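Side-chain contact in 6-pyruvoyl tetrahydrobiopterin synthase (Plasmodium vivax, PDB 3LX3), which is a zinc-binding member of the 6-pyruvoyl tetrahydropterin synthase family, assembled from six chains: residues M93-D96 / V97-I100. Numbering follows the deposited sequence.
Sequences MYSD and VLNI
S95 and V97 meet through a hydrogen bond from backbone to side chain: V97 N donates to S95 OG at 3.2 Å, with a nearly straight N-H...O angle of 162°. Acceptor and donor are two residues apart, which identifies an ST turn. Because OG lies opposite its own backbone N (chi1 179°), beside the carbonyl carbon, it faces forward along the chain to receive that N-H. A 5.6 Å separation of S95 CA from L98 CA confirms that the chain folds back sharply.

Water completes the polar part. One molecule donates to S95 O at 2.6 Å and to L98 O at 2.9 Å, spending both its protons to tie the two carbonyls together.

Van der Waals contacts gather round the same serine. V97 CG2 lies 3.4 Å from S95 OG, and the branching carbon L98 CG comes as near to that oxygen. The methylene adds a nonpolar contact, S95 CB standing 3.9 Å from L98 CD1. Farther down, the CD1 tip of I100 meets the backbone of M93 at 4.0 Å from its CA, while the M93 side chain starts away from the strand.

With end-to-end directions 144° apart, the two segments make a surface bend: the loop 93-96 leads from strand 89-92, and 97-100 runs into strand 98-103, an outermost strand, within this chain, of a three-stranded antiparallel sheet. V97 and L98 pack on A39 of strand 20-40, L98 also against I109 of strand 106-111, and I100 on F107 of that strand; backbone bonds join M93 to I127 and N99 to T110.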
# COMPACT_ATOMS: atom_id res chain seq x y z
N MET A 93 -5.68 -30.99 12.83
CA MET A 93 -5.81 -32.42 13.13
C MET A 93 -5.73 -32.74 14.65
O MET A 93 -6.17 -33.84 15.07
CB MET A 93 -4.84 -33.20 12.21
CG MET A 93 -3.41 -33.06 12.61
SD MET A 93 -2.04 -33.40 11.40
CE MET A 93 -1.74 -35.14 11.74
N TYR A 94 -5.29 -31.80 15.49
CA TYR A 94 -5.25 -32.01 16.92
C TYR A 94 -6.31 -31.27 17.76
O TYR A 94 -6.19 -31.13 18.95
CB TYR A 94 -3.88 -31.68 17.41
CG TYR A 94 -2.75 -32.50 16.86
CD1 TYR A 94 -2.92 -33.81 16.48
CD2 TYR A 94 -1.49 -31.97 16.72
CE1 TYR A 94 -1.83 -34.59 16.05
CE2 TYR A 94 -0.43 -32.73 16.29
CZ TYR A 94 -0.59 -34.02 15.93
OH TYR A 94 0.43 -34.83 15.51
N SER A 95 -7.39 -30.85 17.13
CA SER A 95 -8.43 -30.13 17.83
C SER A 95 -9.13 -31.01 18.84
O SER A 95 -9.54 -32.14 18.51
CB SER A 95 -9.49 -29.65 16.85
OG SER A 95 -10.53 -28.96 17.55
N ASP A 96 -9.35 -30.46 20.02
CA ASP A 96 -10.03 -31.18 21.07
C ASP A 96 -11.53 -30.95 21.05
O ASP A 96 -12.24 -31.52 21.89
CB ASP A 96 -9.45 -30.80 22.44
CG ASP A 96 -9.55 -29.31 22.77
OD1 ASP A 96 -9.69 -28.45 21.88
OD2 ASP A 96 -9.43 -28.99 23.98
N VAL A 97 -12.02 -30.16 20.10
CA VAL A 97 -13.46 -29.87 20.00
C VAL A 97 -14.06 -30.26 18.67
O VAL A 97 -15.22 -29.93 18.38
CB VAL A 97 -13.76 -28.39 20.30
CG1 VAL A 97 -13.39 -28.02 21.72
CG2 VAL A 97 -13.06 -27.46 19.31
N LEU A 98 -13.28 -30.90 17.80
CA LEU A 98 -13.78 -31.39 16.53
C LEU A 98 -13.61 -32.89 16.48
O LEU A 98 -12.58 -33.41 16.95
CB LEU A 98 -13.03 -30.80 15.33
CG LEU A 98 -13.02 -29.29 15.24
CD1 LEU A 98 -12.10 -28.85 14.08
CD2 LEU A 98 -14.42 -28.76 15.09
N ASN A 99 -14.63 -33.58 15.97
CA ASN A 99 -14.58 -35.02 15.68
C ASN A 99 -14.33 -35.19 14.21
O ASN A 99 -15.15 -34.81 13.39
CB ASN A 99 -15.91 -35.65 16.11
CG ASN A 99 -15.96 -37.13 15.93
OD1 ASN A 99 -15.58 -37.65 14.89
ND2 ASN A 99 -16.52 -37.83 16.91
N ILE A 100 -13.17 -35.69 13.85
CA ILE A 100 -12.70 -35.72 12.45
C ILE A 100 -12.79 -37.18 12.02
O ILE A 100 -12.07 -38.02 12.57
CB ILE A 100 -11.26 -35.16 12.30
CG1 ILE A 100 -11.20 -33.71 12.80
CG2 ILE A 100 -10.80 -35.33 10.83
CD1 ILE A 100 -9.79 -33.08 12.86
O HOH W 1 -9.72 -33.84 16.57